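Local coordinates for beta-galactosidase (Trichoderma reesei, PDB 3OG2), which probably hydrolyses terminal non-reducing beta-D-galactose residues in beta-D-galactosides, as a member of glycoside hydrolase family 35, at residues V47-R51 with I119-V123; R114-N120 with P177-Y181; V425-S430 with H453-Y457; T463-A469 with H493-K498. All coordinates share one frame; numbering follows the deposited sequence.

Following the chain from the N terminus, contact 1 comes first. It closes the stretch from the end of strand 38-47 to the loop after strand 110-116. Contact 2 begins on strand 110-116, runs into that loop, shares Ile119 and Asn120 with contact 1, and reaches the end of strand 172-177. Together they join three strand ends of the TIM barrel at the galactose site. Contacts 3 and 4 follow in series in beta-galactosidase domain 2, closing loops of 22 and 23 residues. Contact 3 sets strand 421-427 against strand 450-459. Contact 4 pairs strand 462-467 with strand 492-497. The two touch through the backbone, as at Tyr457 O and Leu464 N. No contact nests in or crosses another.

Contact 1: V47-R51 with I119-V123; sequences VHPFR and INAEV
Arg51 reaches across to the carbonyl oxygen of Ala121 with both terminal nitrogens. NH1 and NH2 of Arg51 each lie 2.9 Å from Ala121 O. Both bonds run in the guanidinium plane and in the carbonyl plane, so one oxygen is gripped end-on by two N-H groups. NH1 of Arg51 also donates to ND1 of His48 at 2.9 Å, again near both planes. The in-plane bonds to His48 ND1 and Ala121 O fix the rotation of the guanidinium. Outside the two segments, NH2 bonds to Asn329, and His48 NE2 bonds to Glu46. The Arg51 chain is extended from CG to NE, which carries the group over to 119-123. In the TIM barrel the contact joins a 3-10 turn (49-51) after strand 38-47 to a loop after strand 110-116, and Ile119 to Glu122 belong to the beta-D-galactose site. Arg51 thus ties the 47-51 turn to the backbone of a loop that carries galactose-site residues. A leucine in its place would probably leave Ala121 O without either donor and His48 ND1 without its N-H partner. Apolar contacts lie beyond these bonds. CG1 of Val123 sits over one guanidinium face, 3.5 Å from Arg51 NH2. The Phe50 ring touches the same methyl, with CE1 of Phe50 3.7 Å from Val123 CG1. The adjoining ring atom, CZ of Phe50, lies 4.2 Å from Ile119 CD1.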
loop_
_atom_site.group_PDB
_atom_site.type_symbol
_atom_site.label_atom_id
_atom_site.label_comp_id
_atom_site.label_asym_id
_atom_site.label_seq_id
_atom_site.Cartn_x
_atom_site.Cartn_y
_atom_site.Cartn_z
ATOM N N VAL A 47 2.831 0.728 4.531
ATOM C CA VAL A 47 1.405 0.754 4.918
ATOM C C VAL A 47 1.025 2.206 5.158
ATOM O O VAL A 47 1.775 2.893 5.834
ATOM C CB VAL A 47 1.152 -0.052 6.195
ATOM C CG1 VAL A 47 -0.321 0.061 6.636
ATOM C CG2 VAL A 47 1.566 -1.513 6.027
ATOM N N HIS A 48 -0.108 2.640 4.635
ATOM C CA HIS A 48 -0.488 4.056 4.807
ATOM C C HIS A 48 -1.707 4.110 5.693
ATOM O O HIS A 48 -2.773 3.672 5.295
ATOM C CB HIS A 48 -0.817 4.705 3.475
ATOM C CG HIS A 48 0.417 4.782 2.599
ATOM N ND1 HIS A 48 0.367 5.052 1.282
ATOM C CD2 HIS A 48 1.723 4.636 2.977
ATOM C CE1 HIS A 48 1.641 5.044 0.835
ATOM N NE2 HIS A 48 2.475 4.789 1.833
ATOM N N PRO A 49 -1.581 4.594 6.933
ATOM C CA PRO A 49 -2.703 4.507 7.891
ATOM C C PRO A 49 -3.945 5.188 7.356
ATOM O O PRO A 49 -5.062 4.729 7.628
ATOM C CB PRO A 49 -2.170 5.176 9.157
ATOM C CG PRO A 49 -0.914 5.860 8.789
ATOM C CD PRO A 49 -0.361 5.161 7.553
ATOM N N PHE A 50 -3.780 6.284 6.608
ATOM C CA PHE A 50 -4.968 6.987 6.137
ATOM C C PHE A 50 -5.713 6.270 5.032
ATOM O O PHE A 50 -6.826 6.707 4.703
ATOM C CB PHE A 50 -4.543 8.411 5.687
ATOM C CG PHE A 50 -3.436 8.405 4.653
ATOM C CD1 PHE A 50 -3.740 8.261 3.301
ATOM C CD2 PHE A 50 -2.100 8.554 5.068
ATOM C CE1 PHE A 50 -2.744 8.225 2.323
ATOM C CE2 PHE A 50 -1.120 8.489 4.081
ATOM C CZ PHE A 50 -1.414 8.315 2.737
ATOM N N ARG A 51 -5.145 5.204 4.479
ATOM C CA ARG A 51 -5.839 4.409 3.446
ATOM C C ARG A 51 -6.621 3.226 4.038
ATOM O O ARG A 51 -7.239 2.469 3.294
ATOM C CB ARG A 51 -4.833 3.914 2.426
ATOM C CG ARG A 51 -4.549 5.068 1.412
ATOM C CD ARG A 51 -3.383 4.751 0.499
ATOM N NE ARG A 51 -3.468 5.490 -0.773
ATOM C CZ ARG A 51 -2.456 6.073 -1.389
ATOM N NH1 ARG A 51 -1.227 6.170 -0.885
ATOM N NH2 ARG A 51 -2.753 6.605 -2.570
ATOM N N ILE A 119 4.549 14.075 0.188
ATOM C CA ILE A 119 4.702 12.625 0.192
ATOM C C ILE A 119 4.518 11.979 -1.183
ATOM O O ILE A 119 4.896 10.819 -1.350
ATOM C CB ILE A 119 3.724 11.935 1.212
ATOM C CG1 ILE A 119 2.257 12.194 0.906
ATOM C CG2 ILE A 119 4.104 12.316 2.647
ATOM C CD1 ILE A 119 1.306 11.298 1.677
ATOM N N ASN A 120 3.947 12.681 -2.164
ATOM C CA ASN A 120 3.652 12.097 -3.497
ATOM C C ASN A 120 2.576 11.034 -3.295
ATOM O O ASN A 120 1.414 11.408 -3.101
ATOM C CB ASN A 120 4.952 11.596 -4.167
ATOM C CG ASN A 120 4.823 11.597 -5.672
ATOM O OD1 ASN A 120 4.535 12.661 -6.294
ATOM N ND2 ASN A 120 4.972 10.450 -6.318
ATOM N N ALA A 121 2.925 9.744 -3.288
ATOM C CA ALA A 121 2.048 8.706 -2.750
ATOM C C ALA A 121 0.796 8.431 -3.532
ATOM O O ALA A 121 -0.091 7.661 -3.098
ATOM C CB ALA A 121 1.659 8.983 -1.288
ATOM N N GLU A 122 0.691 8.993 -4.729
ATOM C CA GLU A 122 -0.541 8.890 -5.531
ATOM C C GLU A 122 -1.783 9.369 -4.762
ATOM O O GLU A 122 -2.899 8.920 -4.973
ATOM C CB GLU A 122 -0.743 7.472 -6.079
ATOM C CG GLU A 122 0.301 7.155 -7.186
ATOM C CD GLU A 122 1.683 6.855 -6.633
ATOM O OE1 GLU A 122 1.825 5.883 -5.826
ATOM O OE2 GLU A 122 2.664 7.530 -7.046
ATOM N N VAL A 123 -1.565 10.346 -3.865
ATOM C CA VAL A 123 -2.654 10.983 -3.133
ATOM C C VAL A 123 -2.876 12.388 -3.715
ATOM O O VAL A 123 -1.973 12.989 -4.330
ATOM C CB VAL A 123 -2.453 11.098 -1.613
ATOM C CG1 VAL A 123 -2.234 9.690 -1.023
ATOM C CG2 VAL A 123 -1.350 12.066 -1.192
#

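Contact 2: R114-N120 with P177-Y181; sequences RPGPYIN and PENEY. With GOL (glycerol), chain G.
Part of the galactose site is built where two neighbouring parallel strands of the TIM barrel end, 110-116 and 172-177. Their backbones meet through Glu178 N, which donates to Gly116 O at 2.9 Å. A water takes the N-H of Gly116 and donates to Glu178 O. Gly116 precedes a cis peptide to Pro117, and its backbone angles call for glycine. Asn179 carries most of the side-chain contact. Its CG lies anti to the backbone N (chi1 -177°), which sends the amide toward the site. CB of Asn179 packs 3.1 Å from Tyr118 O, a buried oxygen with no polar partner. ND2 of Asn179 donates almost straight to O3 of a glycerol, probably from the crystallisation liquor, at 2.9 Å. OD1 of Asn179 is taken by Tyr76, so both ends of the amide are held. Asn120 meets the other end of the glycerol, with ND2 3.0 Å from O1. Its OD1 accepts from Tyr118 OH at 2.6 Å, on an in-plane lone pair, which fixes the amide's rotation. Arg114 NH1 comes to 3.7 Å from Asn179 OD1; its guanidinium is salt-bridged to Glu46 and Glu278. Such polar clusters at C-terminal strand ends are typical of TIM-barrel glycosidases.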
loop_
_atom_site.group_PDB
_atom_site.type_symbol
_atom_site.label_atom_id
_atom_site.label_comp_id
_atom_site.label_asym_id
_atom_site.label_seq_id
_atom_site.Cartn_x
_atom_site.Cartn_y
_atom_site.Cartn_z
ATOM N N ARG A 114 7.258 8.775 7.721
ATOM C CA ARG A 114 7.548 9.596 6.522
ATOM C C ARG A 114 6.433 10.617 6.399
ATOM O O ARG A 114 5.489 10.430 5.586
ATOM C CB ARG A 114 7.706 8.698 5.278
ATOM C CG ARG A 114 8.471 7.406 5.549
ATOM C CD ARG A 114 9.064 6.777 4.313
ATOM N NE ARG A 114 8.053 6.313 3.374
ATOM C CZ ARG A 114 8.214 6.366 2.057
ATOM N NH1 ARG A 114 9.284 6.937 1.480
ATOM N NH2 ARG A 114 7.242 5.844 1.274
ATOM N N PRO A 115 6.465 11.696 7.180
ATOM C CA PRO A 115 5.340 12.611 7.199
ATOM C C PRO A 115 5.350 13.714 6.142
ATOM O O PRO A 115 4.460 14.562 6.153
ATOM C CB PRO A 115 5.428 13.239 8.611
ATOM C CG PRO A 115 6.892 13.275 8.879
ATOM C CD PRO A 115 7.456 12.006 8.236
ATOM N N GLY A 116 6.339 13.731 5.279
ATOM C CA GLY A 116 6.422 14.710 4.231
ATOM C C GLY A 116 7.169 15.961 4.680
ATOM O O GLY A 116 8.292 15.832 5.178
ATOM N N PRO A 117 6.609 17.172 4.563
ATOM C CA PRO A 117 5.247 17.498 4.161
ATOM C C PRO A 117 4.770 17.036 2.798
ATOM O O PRO A 117 3.596 16.643 2.679
ATOM C CB PRO A 117 5.250 19.050 4.117
ATOM C CG PRO A 117 6.351 19.491 4.999
ATOM C CD PRO A 117 7.370 18.382 4.997
ATOM N N TYR A 118 5.656 16.957 1.820
ATOM C CA TYR A 118 5.334 16.386 0.522
ATOM C C TYR A 118 5.565 14.878 0.578
ATOM O O TYR A 118 6.671 14.439 0.961
ATOM C CB TYR A 118 6.216 17.030 -0.569
ATOM C CG TYR A 118 5.687 16.523 -1.912
ATOM C CD1 TYR A 118 4.454 16.994 -2.377
ATOM C CD2 TYR A 118 6.390 15.586 -2.675
ATOM C CE1 TYR A 118 3.944 16.563 -3.589
ATOM C CE2 TYR A 118 5.875 15.118 -3.884
ATOM C CZ TYR A 118 4.644 15.615 -4.323
ATOM O OH TYR A 118 4.096 15.139 -5.503
ATOM N N ILE A 119 4.549 14.075 0.188
ATOM C CA ILE A 119 4.702 12.625 0.192
ATOM C C ILE A 119 4.518 11.979 -1.183
ATOM O O ILE A 119 4.896 10.819 -1.350
ATOM C CB ILE A 119 3.724 11.935 1.212
ATOM C CG1 ILE A 119 2.257 12.194 0.906
ATOM C CG2 ILE A 119 4.104 12.316 2.647
ATOM C CD1 ILE A 119 1.306 11.298 1.677
ATOM N N ASN A 120 3.947 12.681 -2.164
ATOM C CA ASN A 120 3.652 12.097 -3.497
ATOM C C ASN A 120 2.576 11.034 -3.295
ATOM O O ASN A 120 1.414 11.408 -3.101
ATOM C CB ASN A 120 4.952 11.596 -4.167
ATOM C CG ASN A 120 4.823 11.597 -5.672
ATOM O OD1 ASN A 120 4.535 12.661 -6.294
ATOM N ND2 ASN A 120 4.972 10.450 -6.318
ATOM N N PRO A 177 12.533 12.985 6.177
ATOM C CA PRO A 177 12.077 14.308 5.854
ATOM C C PRO A 177 11.888 14.436 4.330
ATOM O O PRO A 177 12.729 13.935 3.578
ATOM C CB PRO A 177 13.245 15.199 6.317
ATOM C CG PRO A 177 14.469 14.329 6.287
ATOM C CD PRO A 177 14.035 12.901 6.268
ATOM N N GLU A 178 10.824 15.130 3.886
ATOM C CA GLU A 178 10.653 15.356 2.422
ATOM C C GLU A 178 10.374 14.020 1.727
ATOM O O GLU A 178 10.053 13.004 2.396
ATOM C CB GLU A 178 11.839 16.140 1.799
ATOM C CG GLU A 178 11.453 17.537 1.296
ATOM C CD GLU A 178 10.711 17.538 -0.019
ATOM O OE1 GLU A 178 10.700 16.474 -0.713
ATOM O OE2 GLU A 178 10.142 18.584 -0.450
ATOM N N ASN A 179 10.449 13.972 0.409
ATOM C CA ASN A 179 10.167 12.714 -0.308
ATOM C C ASN A 179 10.736 12.822 -1.711
ATOM O O ASN A 179 10.248 13.677 -2.468
ATOM C CB ASN A 179 8.656 12.451 -0.363
ATOM C CG ASN A 179 8.414 11.107 -1.046
ATOM O OD1 ASN A 179 8.599 10.098 -0.311
ATOM N ND2 ASN A 179 8.112 10.982 -2.319
ATOM N N GLU A 180 11.693 11.981 -2.058
ATOM C CA GLU A 180 12.252 11.974 -3.415
ATOM C C GLU A 180 12.603 13.397 -3.879
ATOM O O GLU A 180 12.242 13.852 -4.974
ATOM C CB GLU A 180 11.342 11.283 -4.451
ATOM C CG GLU A 180 11.256 9.788 -4.165
ATOM C CD GLU A 180 10.710 8.941 -5.259
ATOM O OE1 GLU A 180 10.036 9.461 -6.173
ATOM O OE2 GLU A 180 10.879 7.672 -5.268
ATOM N N TYR A 181 13.364 14.066 -3.016
ATOM C CA TYR A 181 13.869 15.413 -3.365
ATOM C C TYR A 181 15.063 15.220 -4.268
ATOM O O TYR A 181 16.196 15.089 -3.771
ATOM C CB TYR A 181 14.173 16.183 -2.053
ATOM C CG TYR A 181 14.644 17.599 -2.384
ATOM C CD1 TYR A 181 13.734 18.569 -2.832
ATOM C CD2 TYR A 181 15.981 17.972 -2.248
ATOM C CE1 TYR A 181 14.177 19.853 -3.131
ATOM C CE2 TYR A 181 16.409 19.237 -2.543
ATOM C CZ TYR A 181 15.502 20.165 -2.977
ATOM O OH TYR A 181 15.951 21.444 -3.287
HETATM C C1 GOL G . 5.164 6.614 -4.711
HETATM O O1 GOL G . 4.969 7.474 -5.841
HETATM C C2 GOL G . 6.082 7.263 -3.680
HETATM O O2 GOL G . 5.400 8.337 -3.133
HETATM C C3 GOL G . 7.385 7.733 -4.311
HETATM O O3 GOL G . 8.186 8.269 -3.230
HETATM O O HOH W 1 8.506 12.110 4.546
#

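Contact 3: V425-S430 with H453-Y457; sequences VKLPTS and HVTDY
Three hydrogen bonds tie Pro428 and Ser430 to Thr455 and Asp456. Two end on the carboxylate of Asp456. Ser430 N donates to Asp456 OD2 at 2.8 Å, and Ser430 OG donates to Asp456 OD1 at 2.6 Å. Both arrive on the syn side, a little out of the carboxylate plane, so the group is held at both oxygens by one residue. The Ser430 hydroxyl lies between its backbone N and carbonyl carbon (chi1 58°), where it faces OD1. The third bond runs from Thr455 OG1 to Pro428 O at 2.9 Å, almost in line with the carbonyl bond. Charge adds a further tie, since Asp456 OD1 is salt-bridged to Lys498. In place of Asp456, an alanine would probably leave Ser430 N and OG without their acceptors and Lys498 without its countercharge. The segments belong to strands 421-427 and 450-459, in different sheets of beta-galactosidase domain 2. The second turns a corner at Thr455 and Asp456; Asp456 and Tyr457 together face Leu464 as a G1 beta bulge. Apolar contact fills in between the sheets. CG2 of Thr455 touches Leu427 CB at 3.7 Å and Thr429 CG2 at 3.8 Å. CD1 of Leu427 meets His453 CB, and Val425 CG1 comes obliquely to the His453 ring.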
loop_
_atom_site.group_PDB
_atom_site.type_symbol
_atom_site.label_atom_id
_atom_site.label_comp_id
_atom_site.label_asym_id
_atom_site.label_seq_id
_atom_site.Cartn_x
_atom_site.Cartn_y
_atom_site.Cartn_z
ATOM N N VAL A 425 28.369 -25.487 -9.115
ATOM C CA VAL A 425 29.112 -24.307 -8.611
ATOM C C VAL A 425 30.436 -24.760 -8.032
ATOM O O VAL A 425 30.630 -25.907 -7.626
ATOM C CB VAL A 425 28.323 -23.486 -7.555
ATOM C CG1 VAL A 425 27.122 -22.836 -8.216
ATOM C CG2 VAL A 425 27.889 -24.395 -6.439
ATOM N N LYS A 426 31.382 -23.841 -7.974
ATOM C CA LYS A 426 32.671 -24.072 -7.327
ATOM C C LYS A 426 32.806 -22.932 -6.315
ATOM O O LYS A 426 32.964 -21.762 -6.729
ATOM C CB LYS A 426 33.827 -24.112 -8.344
ATOM C CG LYS A 426 35.137 -24.380 -7.644
ATOM C CD LYS A 426 36.304 -24.609 -8.602
ATOM C CE LYS A 426 37.255 -25.554 -7.861
ATOM N NZ LYS A 426 36.674 -26.086 -6.574
ATOM N N LEU A 427 32.681 -23.235 -5.009
ATOM C CA LEU A 427 32.529 -22.182 -4.001
ATOM C C LEU A 427 33.653 -22.290 -2.981
ATOM O O LEU A 427 34.078 -23.402 -2.641
ATOM C CB LEU A 427 31.186 -22.294 -3.248
ATOM C CG LEU A 427 29.949 -22.232 -4.143
ATOM C CD1 LEU A 427 28.666 -22.360 -3.338
ATOM C CD2 LEU A 427 29.881 -20.957 -4.974
ATOM N N PRO A 428 34.094 -21.164 -2.501
ATOM C CA PRO A 428 35.082 -21.168 -1.422
ATOM C C PRO A 428 34.444 -21.586 -0.107
ATOM O O PRO A 428 33.302 -21.169 0.219
ATOM C CB PRO A 428 35.568 -19.711 -1.391
ATOM C CG PRO A 428 34.370 -18.933 -1.872
ATOM C CD PRO A 428 33.739 -19.791 -2.942
ATOM N N THR A 429 35.172 -22.408 0.650
ATOM C CA THR A 429 34.722 -22.811 1.963
ATOM C C THR A 429 35.946 -22.874 2.896
ATOM O O THR A 429 37.070 -22.854 2.418
ATOM C CB THR A 429 34.024 -24.181 2.050
ATOM O OG1 THR A 429 35.007 -25.211 1.935
ATOM C CG2 THR A 429 33.047 -24.403 0.914
ATOM N N SER A 430 35.692 -22.954 4.197
ATOM C CA SER A 430 36.745 -23.227 5.182
ATOM C C SER A 430 37.463 -24.546 4.940
ATOM O O SER A 430 38.549 -24.761 5.485
ATOM C CB SER A 430 36.158 -23.289 6.590
ATOM O OG SER A 430 35.137 -24.316 6.643
ATOM N N HIS A 453 22.914 -19.529 -2.490
ATOM C CA HIS A 453 23.677 -20.653 -1.949
ATOM C C HIS A 453 24.577 -20.105 -0.850
ATOM O O HIS A 453 24.944 -18.926 -0.883
ATOM C CB HIS A 453 24.502 -21.352 -3.008
ATOM C CG HIS A 453 23.710 -21.823 -4.187
ATOM N ND1 HIS A 453 22.436 -22.374 -4.104
ATOM C CD2 HIS A 453 24.011 -21.859 -5.492
ATOM C CE1 HIS A 453 22.006 -22.714 -5.329
ATOM N NE2 HIS A 453 22.954 -22.395 -6.193
ATOM N N VAL A 454 24.927 -20.928 0.140
ATOM C CA VAL A 454 25.753 -20.452 1.240
ATOM C C VAL A 454 26.927 -21.376 1.511
ATOM O O VAL A 454 26.895 -22.569 1.225
ATOM C CB VAL A 454 24.928 -20.311 2.553
ATOM C CG1 VAL A 454 23.816 -19.267 2.404
ATOM C CG2 VAL A 454 24.306 -21.623 2.987
ATOM N N THR A 455 27.987 -20.794 2.080
ATOM C CA THR A 455 29.082 -21.595 2.633
ATOM C C THR A 455 29.384 -21.140 4.073
ATOM O O THR A 455 29.207 -19.943 4.422
ATOM C CB THR A 455 30.371 -21.622 1.785
ATOM O OG1 THR A 455 30.953 -20.326 1.758
ATOM C CG2 THR A 455 30.104 -22.048 0.332
ATOM N N ASP A 456 29.852 -22.066 4.902
ATOM C CA ASP A 456 30.138 -21.860 6.308
ATOM C C ASP A 456 29.046 -21.046 6.984
ATOM O O ASP A 456 29.262 -19.985 7.597
ATOM C CB ASP A 456 31.493 -21.154 6.484
ATOM C CG ASP A 456 32.565 -22.158 6.045
ATOM O OD1 ASP A 456 32.741 -23.195 6.747
ATOM O OD2 ASP A 456 33.208 -21.941 5.013
ATOM N N TYR A 457 27.815 -21.551 6.837
ATOM C CA TYR A 457 26.638 -20.870 7.368
ATOM C C TYR A 457 26.375 -21.394 8.759
ATOM O O TYR A 457 26.114 -22.606 8.930
ATOM C CB TYR A 457 25.463 -21.146 6.424
ATOM C CG TYR A 457 24.190 -20.471 6.871
ATOM C CD1 TYR A 457 23.295 -21.141 7.743
ATOM C CD2 TYR A 457 23.872 -19.179 6.460
ATOM C CE1 TYR A 457 22.134 -20.532 8.171
ATOM C CE2 TYR A 457 22.700 -18.581 6.873
ATOM C CZ TYR A 457 21.834 -19.268 7.716
ATOM O OH TYR A 457 20.675 -18.678 8.163
#

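Contact 4: T463-A469 with H493-K498; sequences TLLYSTA and HEFAVK
Tyr466 and Glu494 make the tight part of the contact. OH of Tyr466 donates to Glu494 OE2 at 2.5 Å, on the anti side and 30° out of the carboxylate plane. The Glu494 carboxylate is buried, and Gln438, Leu439 and Gln530 also donate to it. One face of the Tyr466 ring receives the Ala496 methyl in a CH-pi contact, with CB of Ala496 3.5 Å from Tyr466 CE2. With CG of Tyr466 set between the backbone N and the carbonyl carbon (chi1 57°), the ring reaches over Ala496 toward Glu494. Thr468 OG1 accepts from Glu494 N at 2.9 Å and shares a hydrogen bond with His493 ND1 at 2.8 Å. CA of Ala469 lies over one face of the His493 ring. Strands 462-467 and 492-497 are antiparallel neighbours in one sheet. A beta bulge shifts their register between Leu464 and Tyr466, and the bond from Leu465 N to Ala496 O there is weak. CD2 of Leu464 meets Val497 CG2 at 3.9 Å and Phe495 CD2 at 4.0 Å. The Thr463 end is looser and partly exposed. Lys498 N bonds to Thr463 O at 3.0 Å, and a water joins Thr463 N to Lys498 O. The extended Lys498 chain lies alongside Thr463, its CE 3.9 Å from both Leu465 CD1 and Thr463 CG2.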
loop_
_atom_site.group_PDB
_atom_site.type_symbol
_atom_site.label_atom_id
_atom_site.label_comp_id
_atom_site.label_asym_id
_atom_site.label_seq_id
_atom_site.Cartn_x
_atom_site.Cartn_y
_atom_site.Cartn_z
ATOM N N THR A 463 27.451 -26.179 11.850
ATOM C CA THR A 463 27.780 -25.324 10.698
ATOM C C THR A 463 27.500 -26.040 9.401
ATOM O O THR A 463 27.889 -27.220 9.286
ATOM C CB THR A 463 29.262 -24.924 10.685
ATOM O OG1 THR A 463 29.588 -24.321 11.946
ATOM C CG2 THR A 463 29.537 -23.917 9.558
ATOM N N LEU A 464 26.801 -25.341 8.511
ATOM C CA LEU A 464 26.697 -25.866 7.153
ATOM C C LEU A 464 27.956 -25.502 6.403
ATOM O O LEU A 464 28.171 -24.308 6.148
ATOM C CB LEU A 464 25.561 -25.261 6.319
ATOM C CG LEU A 464 24.175 -25.545 6.879
ATOM C CD1 LEU A 464 23.092 -24.782 6.121
ATOM C CD2 LEU A 464 23.873 -27.020 6.762
ATOM N N LEU A 465 28.771 -26.477 6.057
ATOM C CA LEU A 465 29.939 -26.185 5.215
ATOM C C LEU A 465 29.460 -25.584 3.916
ATOM O O LEU A 465 30.064 -24.608 3.436
ATOM C CB LEU A 465 30.692 -27.491 5.039
ATOM C CG LEU A 465 31.940 -27.326 4.158
ATOM C CD1 LEU A 465 32.966 -26.513 4.933
ATOM C CD2 LEU A 465 32.483 -28.689 3.744
ATOM N N TYR A 466 28.357 -26.113 3.363
ATOM C CA TYR A 466 27.703 -25.424 2.241
ATOM C C TYR A 466 26.259 -25.900 2.185
ATOM O O TYR A 466 25.948 -26.985 2.696
ATOM C CB TYR A 466 28.401 -25.641 0.902
ATOM C CG TYR A 466 28.521 -27.115 0.523
ATOM C CD1 TYR A 466 27.507 -27.800 -0.127
ATOM C CD2 TYR A 466 29.699 -27.821 0.825
ATOM C CE1 TYR A 466 27.604 -29.152 -0.490
ATOM C CE2 TYR A 466 29.798 -29.170 0.479
ATOM C CZ TYR A 466 28.767 -29.812 -0.174
ATOM O OH TYR A 466 28.953 -31.158 -0.455
ATOM N N SER A 467 25.453 -25.126 1.497
ATOM C CA SER A 467 24.148 -25.640 1.071
ATOM C C SER A 467 23.743 -25.004 -0.244
ATOM O O SER A 467 23.882 -23.761 -0.374
ATOM C CB SER A 467 23.085 -25.312 2.124
ATOM O OG SER A 467 21.808 -25.790 1.668
ATOM N N THR A 468 23.252 -25.813 -1.173
ATOM C CA THR A 468 22.678 -25.270 -2.383
ATOM C C THR A 468 21.197 -24.995 -2.146
ATOM O O THR A 468 20.631 -24.028 -2.696
ATOM C CB THR A 468 22.830 -26.204 -3.587
ATOM O OG1 THR A 468 22.075 -27.407 -3.353
ATOM C CG2 THR A 468 24.285 -26.661 -3.765
ATOM N N ALA A 469 20.552 -25.795 -1.298
ATOM C CA ALA A 469 19.150 -25.482 -0.994
ATOM C C ALA A 469 19.047 -24.230 -0.157
ATOM O O ALA A 469 19.961 -23.930 0.629
ATOM C CB ALA A 469 18.597 -26.685 -0.201
ATOM N N HIS A 493 19.447 -30.960 -4.747
ATOM C CA HIS A 493 20.223 -30.091 -3.860
ATOM C C HIS A 493 21.176 -30.899 -3.005
ATOM O O HIS A 493 20.999 -32.113 -2.810
ATOM C CB HIS A 493 19.268 -29.322 -2.917
ATOM C CG HIS A 493 18.621 -28.221 -3.716
ATOM N ND1 HIS A 493 19.398 -27.135 -4.075
ATOM C CD2 HIS A 493 17.399 -28.036 -4.260
ATOM C CE1 HIS A 493 18.637 -26.308 -4.788
ATOM N NE2 HIS A 493 17.446 -26.860 -4.897
ATOM N N GLU A 494 22.233 -30.220 -2.536
ATOM C CA GLU A 494 23.190 -30.887 -1.651
ATOM C C GLU A 494 23.605 -29.920 -0.550
ATOM O O GLU A 494 23.742 -28.704 -0.821
ATOM C CB GLU A 494 24.378 -31.368 -2.500
ATOM C CG GLU A 494 25.282 -32.269 -1.667
ATOM C CD GLU A 494 26.476 -32.692 -2.523
ATOM O OE1 GLU A 494 26.330 -33.642 -3.341
ATOM O OE2 GLU A 494 27.519 -31.987 -2.386
ATOM N N PHE A 495 23.818 -30.445 0.644
ATOM C CA PHE A 495 24.381 -29.634 1.715
ATOM C C PHE A 495 25.323 -30.528 2.522
ATOM O O PHE A 495 25.242 -31.756 2.472
ATOM C CB PHE A 495 23.346 -28.958 2.603
ATOM C CG PHE A 495 22.401 -29.888 3.310
ATOM C CD1 PHE A 495 21.331 -30.478 2.609
ATOM C CD2 PHE A 495 22.580 -30.106 4.658
ATOM C CE1 PHE A 495 20.436 -31.296 3.303
ATOM C CE2 PHE A 495 21.714 -30.927 5.344
ATOM C CZ PHE A 495 20.640 -31.504 4.658
ATOM N N ALA A 496 26.193 -29.875 3.262
ATOM C CA ALA A 496 27.149 -30.649 4.035
ATOM C C ALA A 496 27.239 -29.999 5.422
ATOM O O ALA A 496 27.273 -28.781 5.535
ATOM C CB ALA A 496 28.507 -30.666 3.377
ATOM N N VAL A 497 27.288 -30.831 6.438
ATOM C CA VAL A 497 27.301 -30.391 7.819
ATOM C C VAL A 497 28.623 -30.790 8.449
ATOM O O VAL A 497 28.988 -31.977 8.425
ATOM C CB VAL A 497 26.128 -30.973 8.637
ATOM C CG1 VAL A 497 26.120 -30.391 10.042
ATOM C CG2 VAL A 497 24.795 -30.674 7.927
ATOM N N LYS A 498 29.360 -29.804 8.993
ATOM C CA LYS A 498 30.600 -30.172 9.704
ATOM C C LYS A 498 30.270 -31.108 10.880
ATOM O O LYS A 498 29.137 -30.944 11.369
ATOM C CB LYS A 498 31.333 -28.929 10.214
ATOM C CG LYS A 498 31.673 -27.953 9.071
ATOM C CD LYS A 498 32.612 -26.900 9.720
ATOM C CE LYS A 498 32.900 -25.766 8.763
ATOM N NZ LYS A 498 33.349 -24.523 9.479
HETATM O O HOH W 2 28.243 -28.749 12.633
#